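Local coordinates for Lmo2445 protein (Listeria monocytogenes EGD-e, PDB 5HZL) that is of unknown function but, as a secreted internalin-like leucine-rich-repeat protein that binds calcium, may take part in binding partners outside the bacterium, at residues 177-183 with 199-205; 159-164 with 182-188; 23-29 with 71-77. All blocks are in the same frame, centred on the assembly; numbering follows the deposited sequence.

Contact 1 (177-183 with 199-205); sequences LNENHLI and SFANQTA
The His181 ring turns its edge to the backbone of Thr204: ND1 gives its proton to Thr204 O at 2.7 Å, with the oxygen close to the ring plane. One face of the Phe200 ring carries the amide nitrogen of Gln203 of the same segment, NE2 lying above the ring centre. The same ring meets Leu177 CB and, through Phe200 CE1 at 3.8 Å, Leu182 CD1; the Leu182 and Phe200 side chains cross at about a right angle. The Gln203 chain bends at chi2 (-63°), which turns its amide back against 177-183. Gln203 NE2 then donates to Leu177 O at 3.0 Å and to Phe200 O at 3.1 Å, both acceptors near the amide plane. Gln203 OE1 accepts from Leu182 N at 3.1 Å in a fairly straight bond (164°). Leu177 O also accepts Asn180 ND2, from the opposite face of its carbonyl. Asn180 in turn donates to Met152 O, so these amides join successive turns of the leucine-rich-repeat solenoid. Backbone bonds from Leu177 N to Ser199 O, Glu179 N to Ala201 O and Thr204 N to Asn180 O hold the two turns side by side. The Gln203 amide is buried and bonded at both ends, which should fix which way round it sits.

Contact 2 (159-164 with 182-188); sequences GYIAED and LISIPED. With CA (calcium ion), chain D.
Ile161 fills the space between Leu182 and Pro186. Ile161 CG2 lies 3.8 Å from Leu182 CD2, the two side chains crossing at about a right angle. With chi1 at 64°, CG1 sits between the backbone N and the carbonyl carbon, and Ile161 CD1 reaches the proline ring, 3.8 Å from Pro186 CD. Beyond this centre, Tyr160 CB rests near Ile183 CG1, and Ser184 OG meets the Tyr160 ring obliquely. The Tyr160 side chain also touches Pro223 of helix 223-227. The two segments run almost parallel, 6° apart, as equivalent parts of successive leucine-rich-repeat turns. Gly159 pairs with Leu182 in a short parallel bridge, and Ile183 N donates to Gly159 O at 3.0 Å. Further along, Ser184 OG gives its proton to Ile161 O at 2.8 Å, lying in the carbonyl plane. That hydroxyl also has a weak bond with Gln227. An inverse gamma turn centred on Pro186 leads into helix 187-191, with the proline at the N-cap position. At the start of this helix Asp188 N donates to Glu163 O at 3.1 Å. The extended side chains of Glu163 and Glu187 lie side by side and point the same way, their carboxylate planes 34° apart. Glu163 OE1 at 2.5 Å and Glu187 OE2 at 2.6 Å bind one calcium ion, whose charge probably offsets the repulsion between two carboxylates whose oxygens lie 3.1 Å apart (Glu163 OE1 to Glu187 OE2).

Contact 3 (23-29 with 71-77); sequences AFPVEAI and VLNNEVF. With CA (calcium ion), chain B.
Val71 is the main bump of this contact, and it pushes into a hollow made by Phe24, Pro25 and Val26. Its first torsion sends the two methyls to different walls. Val71 CG1 goes to the Phe24 side, 3.5 Å from Phe24 CB and at the edge of the ring, in its plane. The same methyl also meets Pro25 CD. Val71 CG2 meets Val26 CG2 at 3.7 Å. A second bump runs the other way: the Phe24 ring, reaching between Glu75 and Phe77. Phe24 CZ lies 3.4 Å from Glu75 CG and 3.5 Å from Phe77 CZ. The two phenyl rings come from opposite directions. They are nearly parallel, 24° apart, but strongly offset, with little overlap and their centroids 5.6 Å apart. Ala23 CB covers one face of the Phe24 ring, toward its rim. The Glu75 chain folds at chi2 (-60°). This leaves CB and CG against the ring while the carboxylate plane stands steeply to it, 81° apart. Further along, Ile29 CG2 touches Leu72 CD2 at 4.0 Å, and Ile29 also packs on Leu64. On the other segment, Leu51 of helix 48-51 packs on both Glu75 and Phe77. The contact thus joins the helical N-terminal region to the 3-10 turn after helix 66-70, before strand 82-84, at the N-terminal end of the solenoid. Asn74 ND2 donates to Ala23 O at 2.8 Å in a nearly straight hydrogen bond, with the oxygen near the amide plane. Glu27 takes no part in the packing and binds a calcium ion together with Glu31. The chemistry is therefore mainly apolar interlocking, with one side-chain amide hydrogen bond tying the end of helix 20-23 to the turn, while the metal site remains separate from this interface.

Contact 3 comes first along the chain, joining 23-29 to 71-77 at the N-terminal end of the molecule. Contacts 1 and 2 follow near the other end of the repeat region. Their centres are about 36 and 38 Å from that of contact 3. The later two have centres about 11 Å apart, share Leu182 and Ile183, and have segments that alternate in the sequence. They touch where Phe200 packs on Ser184, Ile185 and Pro186. Strand 181-182 leads from contact 1 into helix 187-191 of contact 2. Strand 203-212 carries contact 1 on into the mixed sheet of the C-terminal domain. The contacts thus lie near both ends of the seven-stranded parallel sheet of the repeats.

Contact 1 (177-183 with 199-205)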
# COMPACT_ATOMS: atom_id res chain seq x y z
N LEU A 177 -3.76 5.19 -6.38
CA LEU A 177 -2.62 4.26 -6.46
C LEU A 177 -1.40 4.76 -7.25
O LEU A 177 -0.55 3.95 -7.62
CB LEU A 177 -3.09 2.95 -7.09
CG LEU A 177 -4.11 2.11 -6.34
CD1 LEU A 177 -4.60 0.97 -7.22
CD2 LEU A 177 -3.49 1.57 -5.07
N ASN A 178 -1.30 6.06 -7.52
CA ASN A 178 -0.13 6.55 -8.26
C ASN A 178 1.17 6.39 -7.48
O ASN A 178 1.14 6.18 -6.27
CB ASN A 178 -0.29 8.01 -8.73
CG ASN A 178 -0.63 8.97 -7.60
OD1 ASN A 178 -1.62 8.78 -6.89
ND2 ASN A 178 0.13 10.04 -7.47
N GLU A 179 2.28 6.45 -8.19
CA GLU A 179 3.65 6.39 -7.64
C GLU A 179 4.06 5.11 -6.91
O GLU A 179 4.88 5.13 -5.99
CB GLU A 179 3.90 7.65 -6.79
CG GLU A 179 3.74 8.92 -7.60
CD GLU A 179 3.76 10.17 -6.75
OE1 GLU A 179 4.41 10.17 -5.68
OE2 GLU A 179 3.11 11.17 -7.14
N ASN A 180 3.49 4.00 -7.34
CA ASN A 180 3.80 2.69 -6.78
C ASN A 180 4.74 1.93 -7.73
O ASN A 180 5.29 2.55 -8.63
CB ASN A 180 2.50 1.96 -6.47
CG ASN A 180 1.81 2.51 -5.24
OD1 ASN A 180 2.41 2.57 -4.18
ND2 ASN A 180 0.54 2.87 -5.36
N HIS A 181 4.94 0.63 -7.53
CA HIS A 181 5.86 -0.17 -8.35
C HIS A 181 5.19 -1.40 -8.91
O HIS A 181 5.79 -2.49 -8.97
CB HIS A 181 7.08 -0.59 -7.51
CG HIS A 181 7.72 0.53 -6.76
ND1 HIS A 181 8.29 1.62 -7.38
CD2 HIS A 181 7.91 0.72 -5.43
CE1 HIS A 181 8.78 2.44 -6.47
NE2 HIS A 181 8.56 1.92 -5.28
N LEU A 182 3.95 -1.23 -9.34
CA LEU A 182 3.15 -2.32 -9.90
C LEU A 182 3.48 -2.55 -11.39
O LEU A 182 3.75 -1.60 -12.12
CB LEU A 182 1.67 -1.98 -9.73
CG LEU A 182 1.21 -1.88 -8.27
CD1 LEU A 182 -0.18 -1.29 -8.16
CD2 LEU A 182 1.32 -3.25 -7.62
N ILE A 183 3.44 -3.82 -11.81
CA ILE A 183 3.72 -4.20 -13.20
C ILE A 183 2.45 -4.69 -13.89
O ILE A 183 2.49 -5.25 -14.98
CB ILE A 183 4.78 -5.33 -13.28
CG1 ILE A 183 4.23 -6.67 -12.72
CG2 ILE A 183 6.03 -4.90 -12.54
CD1 ILE A 183 5.13 -7.85 -12.94
N SER A 199 -6.52 7.10 -9.70
CA SER A 199 -5.21 7.47 -10.17
C SER A 199 -4.32 6.25 -10.21
O SER A 199 -4.31 5.46 -9.26
CB SER A 199 -4.62 8.53 -9.26
OG SER A 199 -3.35 8.92 -9.74
N PHE A 200 -3.58 6.09 -11.29
CA PHE A 200 -2.68 4.96 -11.41
C PHE A 200 -1.36 5.38 -12.05
O PHE A 200 -0.54 4.55 -12.37
CB PHE A 200 -3.37 3.86 -12.22
CG PHE A 200 -2.71 2.53 -12.08
CD1 PHE A 200 -2.92 1.78 -10.93
CD2 PHE A 200 -1.88 2.03 -13.06
CE1 PHE A 200 -2.31 0.55 -10.76
CE2 PHE A 200 -1.26 0.80 -12.90
CZ PHE A 200 -1.48 0.06 -11.75
N ALA A 201 -1.14 6.68 -12.16
CA ALA A 201 0.07 7.21 -12.79
C ALA A 201 1.40 6.81 -12.16
O ALA A 201 1.46 6.40 -11.03
CB ALA A 201 -0.03 8.73 -12.85
N ASN A 202 2.47 6.90 -12.94
CA ASN A 202 3.83 6.63 -12.50
C ASN A 202 4.09 5.32 -11.76
O ASN A 202 4.31 5.32 -10.56
CB ASN A 202 4.31 7.83 -11.65
CG ASN A 202 5.78 7.76 -11.24
OD1 ASN A 202 6.11 7.95 -10.06
ND2 ASN A 202 6.66 7.47 -12.18
N GLN A 203 4.06 4.20 -12.47
CA GLN A 203 4.39 2.90 -11.86
C GLN A 203 5.80 2.64 -12.33
O GLN A 203 6.07 2.71 -13.53
CB GLN A 203 3.45 1.81 -12.31
CG GLN A 203 2.00 2.06 -11.96
CD GLN A 203 1.72 2.13 -10.47
OE1 GLN A 203 2.39 1.48 -9.64
NE2 GLN A 203 0.69 2.89 -10.11
N THR A 204 6.72 2.37 -11.40
CA THR A 204 8.13 2.14 -11.77
C THR A 204 8.68 0.95 -11.05
O THR A 204 8.38 0.75 -9.89
CB THR A 204 8.99 3.36 -11.42
OG1 THR A 204 9.02 3.55 -10.00
CG2 THR A 204 8.43 4.59 -12.10
N ALA A 205 9.50 0.15 -11.72
CA ALA A 205 10.05 -1.03 -11.07
C ALA A 205 11.34 -1.50 -11.67
O ALA A 205 11.52 -1.48 -12.88
CB ALA A 205 9.03 -2.17 -11.11
O HOH W 1 6.82 4.77 -9.01

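Contact 2 (159-164 with 182-188)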
# COMPACT_ATOMS: atom_id res chain seq x y z
N GLY A 159 5.03 -5.49 -7.60
CA GLY A 159 4.75 -6.73 -8.29
C GLY A 159 3.46 -6.75 -9.07
O GLY A 159 2.94 -5.71 -9.48
N TYR A 160 2.96 -7.96 -9.26
CA TYR A 160 1.75 -8.21 -10.00
C TYR A 160 0.51 -8.25 -9.10
O TYR A 160 0.56 -8.76 -8.00
CB TYR A 160 1.89 -9.58 -10.70
CG TYR A 160 0.69 -10.01 -11.52
CD1 TYR A 160 0.57 -9.66 -12.86
CD2 TYR A 160 -0.33 -10.76 -10.95
CE1 TYR A 160 -0.53 -10.03 -13.61
CE2 TYR A 160 -1.44 -11.14 -11.69
CZ TYR A 160 -1.53 -10.77 -13.02
OH TYR A 160 -2.62 -11.16 -13.74
N ILE A 161 -0.59 -7.69 -9.60
CA ILE A 161 -1.88 -7.74 -8.89
C ILE A 161 -2.95 -8.20 -9.87
O ILE A 161 -2.95 -7.81 -11.04
CB ILE A 161 -2.29 -6.45 -8.17
CG1 ILE A 161 -2.51 -5.28 -9.12
CG2 ILE A 161 -1.22 -6.09 -7.14
CD1 ILE A 161 -2.97 -4.05 -8.37
N ALA A 162 -3.85 -9.03 -9.37
CA ALA A 162 -4.91 -9.61 -10.17
C ALA A 162 -5.89 -8.59 -10.74
O ALA A 162 -6.11 -7.53 -10.17
CB ALA A 162 -5.65 -10.66 -9.36
N GLU A 163 -6.46 -8.93 -11.90
CA GLU A 163 -7.44 -8.09 -12.56
C GLU A 163 -8.67 -7.93 -11.66
O GLU A 163 -9.25 -6.85 -11.63
CB GLU A 163 -7.87 -8.67 -13.94
CG GLU A 163 -6.77 -8.68 -15.01
CD GLU A 163 -7.24 -9.12 -16.41
OE1 GLU A 163 -6.45 -9.01 -17.38
OE2 GLU A 163 -8.41 -9.56 -16.59
N ASP A 164 -9.02 -8.98 -10.93
CA ASP A 164 -10.22 -9.00 -10.06
C ASP A 164 -10.12 -8.54 -8.58
O ASP A 164 -11.13 -8.63 -7.85
CB ASP A 164 -10.97 -10.36 -10.17
CG ASP A 164 -10.12 -11.58 -9.76
OD1 ASP A 164 -9.00 -11.42 -9.24
OD2 ASP A 164 -10.59 -12.72 -9.97
N LEU A 182 3.95 -1.23 -9.34
CA LEU A 182 3.15 -2.32 -9.90
C LEU A 182 3.48 -2.55 -11.39
O LEU A 182 3.75 -1.60 -12.12
CB LEU A 182 1.67 -1.98 -9.73
CG LEU A 182 1.21 -1.88 -8.27
CD1 LEU A 182 -0.18 -1.29 -8.16
CD2 LEU A 182 1.32 -3.25 -7.62
N ILE A 183 3.44 -3.82 -11.81
CA ILE A 183 3.72 -4.20 -13.20
C ILE A 183 2.45 -4.69 -13.89
O ILE A 183 2.49 -5.25 -14.98
CB ILE A 183 4.78 -5.33 -13.28
CG1 ILE A 183 4.23 -6.67 -12.72
CG2 ILE A 183 6.03 -4.90 -12.54
CD1 ILE A 183 5.13 -7.85 -12.94
N SER A 184 1.34 -4.43 -13.24
CA SER A 184 0.06 -4.89 -13.70
C SER A 184 -1.00 -3.88 -13.28
O SER A 184 -0.75 -3.05 -12.41
CB SER A 184 -0.16 -6.23 -13.00
OG SER A 184 -1.45 -6.76 -13.21
N ILE A 185 -2.17 -3.98 -13.90
CA ILE A 185 -3.27 -3.08 -13.60
C ILE A 185 -4.47 -3.85 -13.02
O ILE A 185 -4.81 -4.93 -13.51
CB ILE A 185 -3.76 -2.37 -14.89
CG1 ILE A 185 -2.61 -1.59 -15.55
CG2 ILE A 185 -4.94 -1.43 -14.61
CD1 ILE A 185 -3.01 -0.84 -16.81
N PRO A 186 -5.11 -3.29 -11.96
CA PRO A 186 -6.34 -3.90 -11.44
C PRO A 186 -7.46 -3.47 -12.40
O PRO A 186 -8.19 -2.52 -12.14
CB PRO A 186 -6.49 -3.27 -10.06
CG PRO A 186 -5.79 -1.97 -10.16
CD PRO A 186 -4.68 -2.14 -11.15
N GLU A 187 -7.57 -4.17 -13.53
CA GLU A 187 -8.55 -3.84 -14.56
C GLU A 187 -10.02 -3.77 -14.18
O GLU A 187 -10.67 -2.77 -14.46
CB GLU A 187 -8.43 -4.77 -15.77
CG GLU A 187 -7.14 -4.58 -16.55
CD GLU A 187 -7.14 -5.34 -17.85
OE1 GLU A 187 -6.44 -4.88 -18.77
OE2 GLU A 187 -7.86 -6.37 -17.98
N ASP A 188 -10.53 -4.83 -13.56
CA ASP A 188 -11.95 -4.87 -13.20
C ASP A 188 -12.48 -3.61 -12.52
O ASP A 188 -13.45 -3.02 -13.00
CB ASP A 188 -12.29 -6.08 -12.32
CG ASP A 188 -12.14 -7.41 -13.03
OD1 ASP A 188 -11.49 -7.50 -14.09
OD2 ASP A 188 -12.69 -8.40 -12.51
CA CA D . -7.41 -8.27 -19.62

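Contact 3 (23-29 with 71-77)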
# COMPACT_ATOMS: atom_id res chain seq x y z
N ALA A 23 -3.14 -0.75 31.99
CA ALA A 23 -3.98 -1.05 30.83
C ALA A 23 -3.17 -1.04 29.53
O ALA A 23 -3.32 -1.93 28.68
CB ALA A 23 -5.14 -0.07 30.73
N PHE A 24 -2.30 -0.05 29.39
CA PHE A 24 -1.50 0.10 28.18
C PHE A 24 -0.04 0.32 28.58
O PHE A 24 0.37 1.45 28.74
CB PHE A 24 -2.04 1.28 27.36
CG PHE A 24 -3.54 1.27 27.20
CD1 PHE A 24 -4.16 0.41 26.30
CD2 PHE A 24 -4.34 2.14 27.94
CE1 PHE A 24 -5.54 0.41 26.15
CE2 PHE A 24 -5.73 2.15 27.78
CZ PHE A 24 -6.33 1.28 26.88
N PRO A 25 0.73 -0.77 28.77
CA PRO A 25 2.12 -0.65 29.22
C PRO A 25 3.21 -0.29 28.19
O PRO A 25 4.21 -1.00 28.06
CB PRO A 25 2.37 -2.01 29.91
CG PRO A 25 1.46 -2.94 29.26
CD PRO A 25 0.27 -2.16 28.80
N VAL A 26 3.01 0.81 27.49
CA VAL A 26 3.95 1.35 26.52
C VAL A 26 3.92 2.83 26.85
O VAL A 26 2.87 3.48 26.68
CB VAL A 26 3.50 1.10 25.06
CG1 VAL A 26 4.41 1.83 24.09
CG2 VAL A 26 3.45 -0.38 24.75
N GLU A 27 5.05 3.35 27.34
CA GLU A 27 5.17 4.77 27.75
C GLU A 27 4.40 5.77 26.86
O GLU A 27 3.46 6.44 27.32
CB GLU A 27 6.65 5.18 27.84
CG GLU A 27 6.89 6.63 28.27
CD GLU A 27 8.36 7.03 28.32
OE1 GLU A 27 9.26 6.16 28.17
OE2 GLU A 27 8.60 8.24 28.52
N ALA A 28 4.81 5.84 25.59
CA ALA A 28 4.23 6.74 24.60
C ALA A 28 2.71 6.66 24.47
O ALA A 28 2.05 7.69 24.40
CB ALA A 28 4.87 6.48 23.25
N ILE A 29 2.18 5.44 24.45
CA ILE A 29 0.75 5.23 24.30
C ILE A 29 0.01 5.66 25.56
O ILE A 29 -1.00 6.34 25.47
CB ILE A 29 0.43 3.77 23.88
CG1 ILE A 29 1.01 3.53 22.47
CG2 ILE A 29 -1.07 3.50 23.90
CD1 ILE A 29 0.84 2.13 21.91
N VAL A 71 -0.99 -3.28 22.07
CA VAL A 71 -1.42 -3.01 23.44
C VAL A 71 -2.84 -2.40 23.52
O VAL A 71 -3.54 -2.60 24.52
CB VAL A 71 -0.36 -2.13 24.15
CG1 VAL A 71 -0.92 -1.28 25.25
CG2 VAL A 71 0.79 -3.01 24.65
N LEU A 72 -3.27 -1.69 22.47
CA LEU A 72 -4.61 -1.09 22.39
C LEU A 72 -5.72 -2.14 22.55
O LEU A 72 -6.80 -1.84 23.08
CB LEU A 72 -4.80 -0.30 21.09
CG LEU A 72 -3.94 0.96 20.93
CD1 LEU A 72 -4.07 1.55 19.53
CD2 LEU A 72 -4.28 2.02 21.98
N ASN A 73 -5.44 -3.37 22.10
CA ASN A 73 -6.38 -4.49 22.26
C ASN A 73 -6.63 -4.92 23.71
O ASN A 73 -7.48 -5.79 23.96
CB ASN A 73 -5.96 -5.67 21.39
CG ASN A 73 -6.18 -5.40 19.92
OD1 ASN A 73 -7.20 -4.83 19.54
ND2 ASN A 73 -5.26 -5.85 19.08
N ASN A 74 -5.91 -4.33 24.66
CA ASN A 74 -6.15 -4.61 26.08
C ASN A 74 -7.45 -4.01 26.55
O ASN A 74 -7.87 -4.29 27.64
CB ASN A 74 -5.02 -4.09 26.98
CG ASN A 74 -3.73 -4.86 26.83
OD1 ASN A 74 -3.65 -5.84 26.08
ND2 ASN A 74 -2.70 -4.43 27.55
N GLU A 75 -8.07 -3.16 25.74
CA GLU A 75 -9.35 -2.56 26.09
C GLU A 75 -10.20 -2.36 24.85
O GLU A 75 -9.81 -2.73 23.74
CB GLU A 75 -9.13 -1.21 26.80
CG GLU A 75 -8.26 -1.23 28.05
CD GLU A 75 -8.78 -2.13 29.16
OE1 GLU A 75 -9.97 -2.54 29.16
OE2 GLU A 75 -7.98 -2.41 30.06
N VAL A 76 -11.38 -1.79 25.05
CA VAL A 76 -12.32 -1.51 23.99
C VAL A 76 -12.70 -0.03 24.05
O VAL A 76 -13.27 0.41 25.06
CB VAL A 76 -13.60 -2.37 24.14
CG1 VAL A 76 -14.65 -1.99 23.10
CG2 VAL A 76 -13.27 -3.86 24.07
N PHE A 77 -12.38 0.72 23.00
CA PHE A 77 -12.72 2.14 22.91
C PHE A 77 -14.00 2.11 22.10
O PHE A 77 -13.99 2.36 20.90
CB PHE A 77 -11.62 2.90 22.18
CG PHE A 77 -10.28 2.83 22.84
CD1 PHE A 77 -9.44 1.74 22.64
CD2 PHE A 77 -9.82 3.89 23.63
CE1 PHE A 77 -8.18 1.69 23.25
CE2 PHE A 77 -8.57 3.85 24.24
CZ PHE A 77 -7.75 2.74 24.05
CA CA B . 7.60 10.55 27.93